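Local coordinates for protein SidF, inhibitor of growth family, member 3 (Legionella pneumophila subsp. pneumophila, PDB 4FYE) that is a phosphoinositide phosphatase that probably removes the 3-phosphate of phosphatidylinositol 3,4,5-trisphosphate, at residues Y32-E37 against V71-N76; V53-Y58 against I186-A191; G464-A469 against E577-V582. The protein carries 1 engineered substitution. All coordinates share one frame; numbering follows the deposited sequence.

From the N terminus, the chain first lays down the loop 32-37, then strand 50-55, and closes interaction 1 when helix 71-92 begins and its first turn meets that loop. Interaction 2 opens inside this span, at 53-58, but closes only at 186-191, after four helices, so the two contacts cross along the chain. They also touch: Glu37 O packs 3.7 Å from Val54 CG2, setting the loop against the six-stranded sheet, while interaction 1 holds it to the helix. Interaction 3 follows in series, its nearest atoms about 20 Å from those of interaction 2. It closes the helical excursion between 464-469 and 577-582, tying the start of helix 467-476 to the last turns of helix 522-583.

Interaction 1: Y32-E37 against V71-N76; sequences YGYPGE and VIQEAN
Gly33 and Tyr34 bring an irregular loop up against the first turn of helix 71-92, and Gln73 and Glu74 receive them. The motif is a loop docked on the N-terminal end of a helix, with a type II beta turn at Tyr34-Glu37 leading on to strand 39-42. Gly33 has a positive phi of 67°, and its CA lies 3.7 Å from Gln73 OE1, at the point where the two backbones come nearest (Gly33 CA to Gln73 CA 5.5 Å). Tyr34 does most of the work, and does it with both ends. Its backbone N donates to Gln73 OE1 at 2.9 Å, in a bent bond whose donor is tilted 31° from the amide's carbonyl plane. The Gln73 chain folds at chi2 (-63°), which lets the same side chain serve twice: the amide turns back to the loop while CB sits over the centre of the Tyr34 ring, 3.9 Å from its centroid, as a CH-pi contact. At the far end of the ring, Tyr34 OH donates to Glu74 OE2 at 2.7 Å, meeting the carboxylate on its anti side and somewhat out of its plane. This hydroxyl also accepts from the backbone N of Asp70, just ahead of the helix, so both its position and its direction are fixed. Glu74 OE2 takes a second bond from Ser715, and the buried side chain of Glu74 is touched by Phe733, Val736 and Phe739 of helix 733-741. Pro35, exposed, adds its CD to the same amide oxygen, 3.3 Å from Gln73 OE1. After Gly36 the chain turns away from the helix. Glu37 N bonds to Tyr34 O at 2.9 Å to close the turn, and Glu37 OE2 accepts from the backbone N of Gly67.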
ATOM      1  N   TYR A  32      15.509  -9.272  13.356  1.00 48.19           N
ATOM      2  CA  TYR A  32      15.501  -9.334  11.890  1.00 45.99           C
ATOM      3  C   TYR A  32      16.469 -10.340  11.236  1.00 47.45           C
ATOM      4  O   TYR A  32      16.242 -10.708  10.073  1.00 51.05           O
ATOM      5  CB  TYR A  32      15.861  -7.970  11.405  1.00 45.33           C
ATOM      6  CG  TYR A  32      14.806  -6.983  11.658  1.00 44.01           C
ATOM      7  CD1 TYR A  32      13.723  -6.841  10.741  1.00 40.12           C
ATOM      8  CD2 TYR A  32      14.863  -6.150  12.773  1.00 43.55           C
ATOM      9  CE1 TYR A  32      12.729  -5.883  10.944  1.00 38.00           C
ATOM     10  CE2 TYR A  32      13.866  -5.190  12.985  1.00 42.83           C
ATOM     11  CZ  TYR A  32      12.822  -5.062  12.080  1.00 44.68           C
ATOM     12  OH  TYR A  32      11.891  -4.072  12.274  1.00 53.12           O
ATOM     13  N   GLY A  33      17.516 -10.760  11.975  1.00 43.87           N
ATOM     14  CA  GLY A  33      18.546 -11.695  11.539  1.00 42.52           C
ATOM     15  C   GLY A  33      19.409 -11.098  10.429  1.00 49.49           C
ATOM     16  O   GLY A  33      19.400  -9.883  10.212  1.00 47.76           O
ATOM     17  N   TYR A  34      20.120 -11.952   9.688  1.00 48.47           N
ATOM     18  CA  TYR A  34      21.082 -11.484   8.717  1.00 48.08           C
ATOM     19  C   TYR A  34      21.995 -10.380   9.322  1.00 52.37           C
ATOM     20  O   TYR A  34      22.047  -9.241   8.827  1.00 50.84           O
ATOM     21  CB  TYR A  34      20.373 -11.026   7.428  1.00 45.17           C
ATOM     22  CG  TYR A  34      19.380 -12.047   6.851  1.00 45.96           C
ATOM     23  CD1 TYR A  34      19.791 -12.995   5.857  1.00 43.01           C
ATOM     24  CD2 TYR A  34      18.054 -12.116   7.312  1.00 42.73           C
ATOM     25  CE1 TYR A  34      18.913 -13.945   5.345  1.00 36.11           C
ATOM     26  CE2 TYR A  34      17.175 -13.088   6.818  1.00 38.73           C
ATOM     27  CZ  TYR A  34      17.599 -13.975   5.815  1.00 41.23           C
ATOM     28  OH  TYR A  34      16.702 -14.924   5.304  1.00 37.55           O
ATOM     29  N   PRO A  35      22.733 -10.717  10.385  1.00 52.89           N
ATOM     30  CA  PRO A  35      23.637  -9.692  10.947  1.00 54.96           C
ATOM     31  C   PRO A  35      24.626  -9.066   9.901  1.00 55.34           C
ATOM     32  O   PRO A  35      25.160  -9.751   9.051  1.00 55.56           O
ATOM     33  CB  PRO A  35      24.375 -10.436  12.063  1.00 52.69           C
ATOM     34  CG  PRO A  35      24.338 -11.905  11.665  1.00 52.42           C
ATOM     35  CD  PRO A  35      23.009 -12.068  10.916  1.00 56.38           C
ATOM     36  N   GLY A  36      24.815  -7.754   9.934  1.00 55.35           N
ATOM     37  CA  GLY A  36      25.673  -7.106   8.955  1.00 54.53           C
ATOM     38  C   GLY A  36      25.006  -6.905   7.613  1.00 57.74           C
ATOM     39  O   GLY A  36      25.516  -6.160   6.817  1.00 62.12           O
ATOM     40  N   GLU A  37      23.866  -7.534   7.334  1.00 54.45           N
ATOM     41  CA  GLU A  37      23.097  -7.108   6.153  1.00 51.32           C
ATOM     42  C   GLU A  37      21.912  -6.255   6.635  1.00 50.97           C
ATOM     43  O   GLU A  37      21.773  -5.122   6.177  1.00 49.29           O
ATOM     44  CB  GLU A  37      22.677  -8.251   5.224  1.00 47.26           C
ATOM     45  CG  GLU A  37      21.426  -7.931   4.370  1.00 51.28           C
ATOM     46  CD  GLU A  37      20.822  -9.129   3.524  1.00 58.15           C
ATOM     47  OE1 GLU A  37      21.264 -10.321   3.604  1.00 59.38           O
ATOM     48  OE2 GLU A  37      19.868  -8.887   2.723  1.00 62.87           O
ATOM     49  N   VAL A  71      17.530 -20.302   5.743  1.00 41.10           N
ATOM     50  CA  VAL A  71      16.603 -20.902   6.752  1.00 46.74           C
ATOM     51  C   VAL A  71      17.090 -20.890   8.203  1.00 43.01           C
ATOM     52  O   VAL A  71      16.314 -20.735   9.146  1.00 41.05           O
ATOM     53  CB  VAL A  71      16.035 -22.289   6.403  1.00 51.97           C
ATOM     54  CG1 VAL A  71      15.180 -22.204   5.167  1.00 58.53           C
ATOM     55  CG2 VAL A  71      17.111 -23.310   6.206  1.00 52.19           C
ATOM     56  N   ILE A  72      18.385 -20.989   8.388  1.00 43.10           N
ATOM     57  CA  ILE A  72      18.927 -20.695   9.730  1.00 44.66           C
ATOM     58  C   ILE A  72      18.534 -19.335  10.320  1.00 41.71           C
ATOM     59  O   ILE A  72      18.040 -19.275  11.452  1.00 41.34           O
ATOM     60  CB  ILE A  72      20.430 -20.882   9.788  1.00 45.32           C
ATOM     61  CG1 ILE A  72      20.710 -22.329   9.380  1.00 45.16           C
ATOM     62  CG2 ILE A  72      20.934 -20.665  11.243  1.00 41.70           C
ATOM     63  CD1 ILE A  72      22.210 -22.600   9.256  1.00 45.52           C
ATOM     64  N   GLN A  73      18.735 -18.273   9.547  1.00 42.44           N
ATOM     65  CA  GLN A  73      18.371 -16.939   9.978  1.00 44.59           C
ATOM     66  C   GLN A  73      16.885 -16.827  10.247  1.00 43.24           C
ATOM     67  O   GLN A  73      16.520 -16.260  11.255  1.00 49.76           O
ATOM     68  CB  GLN A  73      18.825 -15.855   9.003  1.00 44.03           C
ATOM     69  CG  GLN A  73      20.317 -15.847   8.774  1.00 46.32           C
ATOM     70  CD  GLN A  73      21.058 -15.544  10.045  1.00 51.42           C
ATOM     71  OE1 GLN A  73      20.767 -14.534  10.710  1.00 57.92           O
ATOM     72  NE2 GLN A  73      21.990 -16.429  10.424  1.00 49.22           N
ATOM     73  N   GLU A  74      16.046 -17.390   9.390  1.00 40.64           N
ATOM     74  CA  GLU A  74      14.604 -17.263   9.563  1.00 43.63           C
ATOM     75  C   GLU A  74      14.173 -18.057  10.793  1.00 44.20           C
ATOM     76  O   GLU A  74      13.292 -17.645  11.526  1.00 45.66           O
ATOM     77  CB  GLU A  74      13.845 -17.786   8.326  1.00 41.75           C
ATOM     78  CG  GLU A  74      14.173 -17.018   7.035  1.00 45.44           C
ATOM     79  CD  GLU A  74      13.704 -15.548   7.056  1.00 47.20           C
ATOM     80  OE1 GLU A  74      12.850 -15.145   7.880  1.00 46.11           O
ATOM     81  OE2 GLU A  74      14.214 -14.771   6.244  1.00 46.19           O
ATOM     82  N   ALA A  75      14.761 -19.225  10.965  1.00 42.46           N
ATOM     83  CA  ALA A  75      14.575 -19.995  12.186  1.00 45.07           C
ATOM     84  C   ALA A  75      14.935 -19.197  13.434  1.00 44.77           C
ATOM     85  O   ALA A  75      14.158 -19.188  14.383  1.00 44.05           O
ATOM     86  CB  ALA A  75      15.374 -21.257  12.132  1.00 40.08           C
ATOM     87  N   ASN A  76      16.086 -18.510  13.431  1.00 46.34           N
ATOM     88  CA  ASN A  76      16.432 -17.625  14.552  1.00 44.65           C
ATOM     89  C   ASN A  76      15.424 -16.520  14.759  1.00 47.19           C
ATOM     90  O   ASN A  76      15.050 -16.285  15.890  1.00 50.83           O
ATOM     91  CB  ASN A  76      17.786 -16.990  14.395  1.00 47.37           C
ATOM     92  CG  ASN A  76      18.934 -17.973  14.559  1.00 51.75           C
ATOM     93  OD1 ASN A  76      18.756 -19.131  14.861  1.00 54.07           O
ATOM     94  ND2 ASN A  76      20.112 -17.506  14.280  1.00 51.38           N
TER

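Interaction 2: V53-Y58 against I186-A191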
ATOM      1  N   VAL A  53      18.175  -0.822   7.699  1.00 43.94           N
ATOM      2  CA  VAL A  53      18.714  -0.429   6.386  1.00 43.20           C
ATOM      3  C   VAL A  53      19.460  -1.632   5.752  1.00 45.50           C
ATOM      4  O   VAL A  53      20.213  -2.321   6.420  1.00 45.53           O
ATOM      5  CB  VAL A  53      19.664   0.797   6.507  1.00 45.95           C
ATOM      6  CG1 VAL A  53      20.247   1.217   5.154  1.00 45.54           C
ATOM      7  CG2 VAL A  53      18.957   2.023   7.105  1.00 44.52           C
ATOM      8  N   VAL A  54      19.229  -1.881   4.476  1.00 41.25           N
ATOM      9  CA  VAL A  54      19.937  -2.883   3.752  1.00 42.54           C
ATOM     10  C   VAL A  54      20.550  -2.241   2.504  1.00 43.57           C
ATOM     11  O   VAL A  54      19.832  -1.603   1.730  1.00 50.96           O
ATOM     12  CB  VAL A  54      18.974  -4.009   3.259  1.00 42.57           C
ATOM     13  CG1 VAL A  54      19.664  -4.876   2.220  1.00 42.17           C
ATOM     14  CG2 VAL A  54      18.528  -4.943   4.373  1.00 35.84           C
ATOM     15  N   ASN A  55      21.840  -2.463   2.263  1.00 41.98           N
ATOM     16  CA  ASN A  55      22.481  -2.169   0.964  1.00 45.33           C
ATOM     17  C   ASN A  55      22.687  -3.399   0.122  1.00 44.72           C
ATOM     18  O   ASN A  55      23.240  -4.380   0.617  1.00 45.04           O
ATOM     19  CB  ASN A  55      23.863  -1.485   1.186  1.00 49.86           C
ATOM     20  CG  ASN A  55      23.771  -0.390   2.210  1.00 56.24           C
ATOM     21  OD1 ASN A  55      23.421   0.735   1.883  1.00 64.08           O
ATOM     22  ND2 ASN A  55      23.944  -0.736   3.466  1.00 59.49           N
ATOM     23  N   SER A  56      22.310  -3.370  -1.156  1.00 43.83           N
ATOM     24  CA  SER A  56      22.615  -4.550  -1.996  1.00 45.13           C
ATOM     25  C   SER A  56      24.125  -4.800  -2.022  1.00 48.19           C
ATOM     26  O   SER A  56      24.897  -3.859  -2.158  1.00 51.79           O
ATOM     27  CB  SER A  56      22.105  -4.386  -3.425  1.00 43.07           C
ATOM     28  OG  SER A  56      20.688  -4.359  -3.435  1.00 46.28           O
ATOM     29  N   GLN A  57      24.498  -6.065  -1.848  1.00 53.22           N
ATOM     30  CA  GLN A  57      25.822  -6.615  -2.139  1.00 58.77           C
ATOM     31  C   GLN A  57      25.642  -7.719  -3.229  1.00 59.10           C
ATOM     32  O   GLN A  57      24.545  -8.267  -3.401  1.00 53.96           O
ATOM     33  CB  GLN A  57      26.454  -7.223  -0.870  1.00 62.62           C
ATOM     34  CG  GLN A  57      26.724  -6.293   0.334  1.00 66.86           C
ATOM     35  CD  GLN A  57      27.597  -5.073  -0.009  1.00 72.54           C
ATOM     36  OE1 GLN A  57      27.373  -3.974   0.496  1.00 78.11           O
ATOM     37  NE2 GLN A  57      28.588  -5.260  -0.870  1.00 79.03           N
ATOM     38  N   TYR A  58      26.711  -8.038  -3.960  1.00 54.96           N
ATOM     39  CA  TYR A  58      26.631  -8.940  -5.093  1.00 54.67           C
ATOM     40  C   TYR A  58      27.787  -9.877  -5.073  1.00 57.01           C
ATOM     41  O   TYR A  58      28.790  -9.546  -4.507  1.00 60.56           O
ATOM     42  CB  TYR A  58      26.709  -8.153  -6.392  1.00 54.92           C
ATOM     43  CG  TYR A  58      25.638  -7.122  -6.491  1.00 59.04           C
ATOM     44  CD1 TYR A  58      25.890  -5.781  -6.117  1.00 60.63           C
ATOM     45  CD2 TYR A  58      24.346  -7.473  -6.952  1.00 52.12           C
ATOM     46  CE1 TYR A  58      24.877  -4.827  -6.206  1.00 60.08           C
ATOM     47  CE2 TYR A  58      23.360  -6.538  -7.051  1.00 47.38           C
ATOM     48  CZ  TYR A  58      23.612  -5.256  -6.656  1.00 51.48           C
ATOM     49  OH  TYR A  58      22.616  -4.386  -6.724  1.00 50.50           O
ATOM     50  N   ILE A 186      14.379   0.576   5.031  1.00 42.40           N
ATOM     51  CA  ILE A 186      15.094   1.149   3.900  1.00 39.38           C
ATOM     52  C   ILE A 186      15.922   0.134   3.112  1.00 37.72           C
ATOM     53  O   ILE A 186      16.688  -0.653   3.672  1.00 36.84           O
ATOM     54  CB  ILE A 186      16.019   2.291   4.356  1.00 43.28           C
ATOM     55  CG1 ILE A 186      15.228   3.323   5.129  1.00 42.87           C
ATOM     56  CG2 ILE A 186      16.593   3.051   3.144  1.00 41.07           C
ATOM     57  CD1 ILE A 186      16.059   4.550   5.470  1.00 45.76           C
ATOM     58  N   HIS A 187      15.769   0.150   1.802  1.00 38.39           N
ATOM     59  CA  HIS A 187      16.700  -0.547   0.925  1.00 38.20           C
ATOM     60  C   HIS A 187      17.382   0.391  -0.011  1.00 43.21           C
ATOM     61  O   HIS A 187      16.692   1.039  -0.845  1.00 41.67           O
ATOM     62  CB  HIS A 187      15.959  -1.553   0.113  1.00 36.64           C
ATOM     63  CG  HIS A 187      16.838  -2.405  -0.760  1.00 38.44           C
ATOM     64  ND1 HIS A 187      16.361  -3.063  -1.802  1.00 37.98           N
ATOM     65  CD2 HIS A 187      18.204  -2.610  -0.763  1.00 39.89           C
ATOM     66  CE1 HIS A 187      17.325  -3.750  -2.400  1.00 37.23           C
ATOM     67  NE2 HIS A 187      18.473  -3.433  -1.784  1.00 44.21           N
ATOM     68  N   ARG A 188      18.713   0.458   0.099  1.00 42.39           N
ATOM     69  CA  ARG A 188      19.585   1.221  -0.827  1.00 44.99           C
ATOM     70  C   ARG A 188      20.382   0.346  -1.788  1.00 45.58           C
ATOM     71  O   ARG A 188      21.006  -0.652  -1.372  1.00 42.06           O
ATOM     72  CB  ARG A 188      20.657   1.947  -0.016  1.00 47.02           C
ATOM     73  CG  ARG A 188      20.041   2.699   1.155  1.00 52.35           C
ATOM     74  CD  ARG A 188      21.125   3.292   2.092  1.00 52.80           C
ATOM     75  NE  ARG A 188      21.848   4.395   1.478  1.00 53.18           N
ATOM     76  CZ  ARG A 188      22.184   5.515   2.120  1.00 60.85           C
ATOM     77  NH1 ARG A 188      21.878   5.685   3.405  1.00 58.53           N
ATOM     78  NH2 ARG A 188      22.836   6.473   1.476  1.00 61.17           N
ATOM     79  N   PHE A 189      20.452   0.800  -3.040  1.00 46.13           N
ATOM     80  CA  PHE A 189      21.101   0.090  -4.152  1.00 46.28           C
ATOM     81  C   PHE A 189      21.333   1.011  -5.390  1.00 46.36           C
ATOM     82  O   PHE A 189      20.545   1.904  -5.646  1.00 53.95           O
ATOM     83  CB  PHE A 189      20.223  -1.117  -4.619  1.00 41.71           C
ATOM     84  CG  PHE A 189      18.780  -0.726  -5.035  1.00 41.53           C
ATOM     85  CD1 PHE A 189      17.779  -0.528  -4.076  1.00 36.96           C
ATOM     86  CD2 PHE A 189      18.441  -0.538  -6.400  1.00 42.53           C
ATOM     87  CE1 PHE A 189      16.481  -0.093  -4.434  1.00 34.01           C
ATOM     88  CE2 PHE A 189      17.134  -0.131  -6.772  1.00 41.07           C
ATOM     89  CZ  PHE A 189      16.144   0.049  -5.789  1.00 36.64           C
ATOM     90  N   LYS A 190      22.360   0.745  -6.194  1.00 47.40           N
ATOM     91  CA  LYS A 190      22.487   1.354  -7.521  1.00 52.80           C
ATOM     92  C   LYS A 190      21.626   0.635  -8.565  1.00 55.17           C
ATOM     93  O   LYS A 190      21.928  -0.472  -8.970  1.00 62.62           O
ATOM     94  CB  LYS A 190      23.959   1.379  -7.938  1.00 55.33           C
ATOM     95  CG  LYS A 190      24.822   2.329  -7.089  1.00 55.68           C
ATOM     96  CD  LYS A 190      26.356   2.074  -7.158  1.00 60.41           C
ATOM     97  CE  LYS A 190      27.024   2.794  -8.332  1.00 71.49           C
ATOM     98  NZ  LYS A 190      26.845   4.292  -8.356  1.00 66.47           N
ATOM     99  N   ALA A 191      20.527   1.244  -8.988  1.00 54.96           N
ATOM    100  CA  ALA A 191      19.786   0.721 -10.124  1.00 51.78           C
ATOM    101  C   ALA A 191      20.637   0.742 -11.392  1.00 56.46           C
ATOM    102  O   ALA A 191      21.524   1.586 -11.539  1.00 58.06           O
ATOM    103  CB  ALA A 191      18.558   1.559 -10.340  1.00 47.12           C
TER
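Val53, Val54 and Asn55 run parallel to Ile186, His187 and Arg188, paired in that order, with the two strand segments 4.7 Å apart at closest and only 19° from aligned. Val54 is gripped through both its backbone polar atoms: its N donates to Ile186 O and its O accepts from Arg188 N, each at 2.9 Å. Ser56 N then reaches Arg188 O to complete the parallel pattern.

Most of the dense part is buried. On the face carrying Val53 and Ile186, the two side chains lie side by side, with Val53 CG2 4.0 Å from Ile186 CB, and Arg188 CD packs on the same face, 3.8 Å from Val53 CG1. On the other face the His187 imidazole lies beside Val54, its CD2 against Val54 CG1. With CG anti to the backbone N (chi1 -176°), the ring presents its edge to the neighbouring strand: CD2 comes 3.1 Å from Val54 O, and NE2 donates in the ring plane to Ser56 OG at 2.9 Å. Phe189 CD1 lies over the centre of one imidazole face, which limits how the ring can tilt. Ser56 OG is also bonded to Glu699 of helix 692-699, which ties the strand end to that helix.

The looser side is the outer end of Arg188 and the chain past Ser56. Asn55 OD1 merely lies 3.4 Å from Arg188 CD, and the guanidinium travels on to a salt bridge with Glu199 and a bond to Leu17 O. Past Ser56 the chains part, and the exposed Gln57 and Lys190 do not meet across the gap. Two adjacent parallel strands joined by a connection of four helices form a greatly enlarged beta-alpha-beta crossover, at the only parallel step of this mixed six-stranded sheet.

Interaction 3: G464-A469 against E577-V582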
ATOM      1  N   GLY A 464       1.709  25.328 -26.583  1.00105.63           N
ATOM      2  CA  GLY A 464       1.262  25.803 -27.883  1.00107.66           C
ATOM      3  C   GLY A 464       2.234  25.404 -28.987  1.00113.56           C
ATOM      4  O   GLY A 464       1.820  25.102 -30.111  1.00116.31           O
ATOM      5  N   ASP A 465       3.528  25.377 -28.653  1.00114.54           N
ATOM      6  CA  ASP A 465       4.617  25.139 -29.624  1.00115.56           C
ATOM      7  C   ASP A 465       4.771  23.657 -29.934  1.00110.57           C
ATOM      8  O   ASP A 465       5.684  23.252 -30.659  1.00110.44           O
ATOM      9  CB  ASP A 465       5.924  25.693 -29.058  1.00115.83           C
ATOM     10  CG  ASP A 465       5.678  26.602 -27.878  1.00114.12           C
ATOM     11  OD1 ASP A 465       5.441  26.070 -26.749  1.00107.27           O
ATOM     12  OD2 ASP A 465       5.673  27.834 -28.105  1.00108.84           O
ATOM     13  N   TYR A 466       3.839  22.874 -29.382  1.00109.35           N
ATOM     14  CA  TYR A 466       3.807  21.433 -29.517  1.00104.88           C
ATOM     15  C   TYR A 466       2.403  21.034 -29.996  1.00105.13           C
ATOM     16  O   TYR A 466       1.441  20.933 -29.224  1.00101.61           O
ATOM     17  CB  TYR A 466       4.155  20.828 -28.161  1.00101.93           C
ATOM     18  CG  TYR A 466       5.395  21.475 -27.540  1.00101.57           C
ATOM     19  CD1 TYR A 466       5.296  22.570 -26.653  1.00 98.79           C
ATOM     20  CD2 TYR A 466       6.668  21.005 -27.859  1.00101.09           C
ATOM     21  CE1 TYR A 466       6.407  23.125 -26.083  1.00 99.58           C
ATOM     22  CE2 TYR A 466       7.807  21.575 -27.305  1.00101.27           C
ATOM     23  CZ  TYR A 466       7.656  22.613 -26.426  1.00101.96           C
ATOM     24  OH  TYR A 466       8.734  23.057 -25.843  1.00109.13           O
ATOM     25  N   ASP A 467       2.289  20.853 -31.301  1.00109.81           N
ATOM     26  CA  ASP A 467       0.994  20.667 -31.926  1.00111.49           C
ATOM     27  C   ASP A 467       0.592  19.208 -31.922  1.00108.72           C
ATOM     28  O   ASP A 467      -0.561  18.888 -32.202  1.00108.67           O
ATOM     29  CB  ASP A 467       1.020  21.194 -33.355  1.00117.16           C
ATOM     30  CG  ASP A 467       2.396  21.095 -33.974  1.00124.01           C
ATOM     31  OD1 ASP A 467       3.258  21.898 -33.547  1.00123.57           O
ATOM     32  OD2 ASP A 467       2.623  20.225 -34.861  1.00123.03           O
ATOM     33  N   LYS A 468       1.534  18.315 -31.605  1.00106.38           N
ATOM     34  CA  LYS A 468       1.227  16.880 -31.591  1.00100.47           C
ATOM     35  C   LYS A 468       0.508  16.524 -30.308  1.00 95.86           C
ATOM     36  O   LYS A 468      -0.039  15.434 -30.172  1.00 93.64           O
ATOM     37  CB  LYS A 468       2.479  16.011 -31.779  1.00102.19           C
ATOM     38  CG  LYS A 468       3.116  16.031 -33.172  1.00108.67           C
ATOM     39  CD  LYS A 468       2.160  15.661 -34.306  1.00113.66           C
ATOM     40  CE  LYS A 468       2.553  16.348 -35.607  1.00114.79           C
ATOM     41  NZ  LYS A 468       1.414  16.499 -36.559  1.00121.28           N
ATOM     42  N   ALA A 469       0.526  17.466 -29.371  1.00 95.93           N
ATOM     43  CA  ALA A 469      -0.150  17.317 -28.094  1.00 93.08           C
ATOM     44  C   ALA A 469      -1.619  17.643 -28.277  1.00 94.99           C
ATOM     45  O   ALA A 469      -2.492  16.881 -27.847  1.00 96.96           O
ATOM     46  CB  ALA A 469       0.479  18.215 -27.028  1.00 88.65           C
ATOM     47  N   GLU A 577       8.092  11.697 -30.275  1.00 94.25           N
ATOM     48  CA  GLU A 577       9.024  12.199 -31.282  1.00101.52           C
ATOM     49  C   GLU A 577       9.400  13.687 -31.134  1.00103.68           C
ATOM     50  O   GLU A 577      10.575  14.045 -31.283  1.00102.82           O
ATOM     51  CB  GLU A 577       8.510  11.880 -32.696  1.00104.45           C
ATOM     52  CG  GLU A 577       9.295  10.774 -33.403  1.00109.18           C
ATOM     53  CD  GLU A 577       8.419   9.680 -34.011  1.00110.11           C
ATOM     54  OE1 GLU A 577       8.436   8.552 -33.481  1.00110.10           O
ATOM     55  OE2 GLU A 577       7.710   9.926 -35.006  1.00110.37           O
ATOM     56  N   GLN A 578       8.428  14.549 -30.827  1.00102.04           N
ATOM     57  CA  GLN A 578       8.739  15.976 -30.723  1.00105.58           C
ATOM     58  C   GLN A 578       9.190  16.405 -29.326  1.00103.65           C
ATOM     59  O   GLN A 578       9.950  17.359 -29.163  1.00110.55           O
ATOM     60  CB  GLN A 578       7.599  16.863 -31.269  1.00108.10           C
ATOM     61  CG  GLN A 578       6.527  17.340 -30.289  1.00107.10           C
ATOM     62  CD  GLN A 578       5.629  18.445 -30.876  1.00112.23           C
ATOM     63  OE1 GLN A 578       4.495  18.646 -30.433  1.00112.82           O
ATOM     64  NE2 GLN A 578       6.133  19.156 -31.885  1.00114.21           N
ATOM     65  N   ILE A 579       8.753  15.652 -28.333  1.00 98.44           N
ATOM     66  CA  ILE A 579       8.896  15.994 -26.926  1.00 88.93           C
ATOM     67  C   ILE A 579      10.277  15.595 -26.420  1.00 85.31           C
ATOM     68  O   ILE A 579      10.975  16.349 -25.748  1.00 81.11           O
ATOM     69  CB  ILE A 579       7.672  15.347 -26.184  1.00 89.03           C
ATOM     70  CG1 ILE A 579       6.553  16.393 -26.045  1.00 89.00           C
ATOM     71  CG2 ILE A 579       7.969  14.605 -24.885  1.00 73.32           C
ATOM     72  CD1 ILE A 579       7.043  17.818 -25.944  1.00 88.23           C
ATOM     73  N   SER A 580      10.670  14.387 -26.775  1.00 88.37           N
ATOM     74  CA  SER A 580      11.865  13.794 -26.199  1.00 90.07           C
ATOM     75  C   SER A 580      13.059  14.719 -26.379  1.00 92.50           C
ATOM     76  O   SER A 580      13.649  15.137 -25.370  1.00 92.43           O
ATOM     77  CB  SER A 580      12.145  12.417 -26.795  1.00 84.82           C
ATOM     78  OG  SER A 580      13.396  11.948 -26.341  1.00 85.54           O
ATOM     79  N   PRO A 581      13.387  15.068 -27.652  1.00 91.73           N
ATOM     80  CA  PRO A 581      14.616  15.796 -27.966  1.00 93.75           C
ATOM     81  C   PRO A 581      14.651  17.154 -27.271  1.00 92.03           C
ATOM     82  O   PRO A 581      15.747  17.643 -26.973  1.00 89.88           O
ATOM     83  CB  PRO A 581      14.548  15.972 -29.497  1.00 99.45           C
ATOM     84  CG  PRO A 581      13.081  16.008 -29.797  1.00 98.43           C
ATOM     85  CD  PRO A 581      12.492  15.004 -28.828  1.00 97.75           C
ATOM     86  N   VAL A 582      13.468  17.739 -27.016  1.00 88.25           N
ATOM     87  CA  VAL A 582      13.362  18.961 -26.220  1.00 86.52           C
ATOM     88  C   VAL A 582      13.663  18.645 -24.772  1.00 82.13           C
ATOM     89  O   VAL A 582      14.313  19.421 -24.078  1.00 82.25           O
ATOM     90  CB  VAL A 582      11.982  19.659 -26.324  1.00 86.08           C
ATOM     91  CG1 VAL A 582      11.899  20.842 -25.348  1.00 82.86           C
ATOM     92  CG2 VAL A 582      11.728  20.156 -27.745  1.00 83.87           C
TER
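Gln578 reaches out from helix 522-583 to the chain at Tyr466-Lys468, at the weakly bonded first residues of helix 467-476. Its side chain runs extended beyond CG (chi2 168°), delivering the amide oxygen into the bend of the other segment. OE1 accepts from Lys468 N at 3.2 Å. The N-H points at it fairly straight, at 159°, but the donor stands 41° above the carbonyl plane rather than on a lone pair. Asp467 N is equally near, yet badly angled for a bond. The same oxygen presses on Tyr466, 3.0 Å from its CA and 3.2 Å from its CB, so one atom meets three successive residues. The amide stands almost square to the Tyr466 ring, with Gln578 CD near the ring's edge, while the methylenes of Lys468 pass the amide at about a right angle.

Ile579, next along, is buried and swings CD1 to within 3.7 Å of Tyr466 CD2. At Pro581 the helix kinks, since the proline nitrogen has no hydrogen to give the preceding turn. Val582 lies beyond that kink and still faces the tyrosine: CG2 sits near the plane of the ring, 4.2 Å from Tyr466 CE2, and CG1 lies 3.9 Å from Tyr466 OH. The ring thus runs along the helix past both aliphatic side chains.

Behind this contact stands helix 590-614, whose Leu596 touches both Ile579 and Val582 and whose Phe599 packs on Ala469, so the three helices meet here, while Ser580 OG is hydrogen-bonded to Asp672.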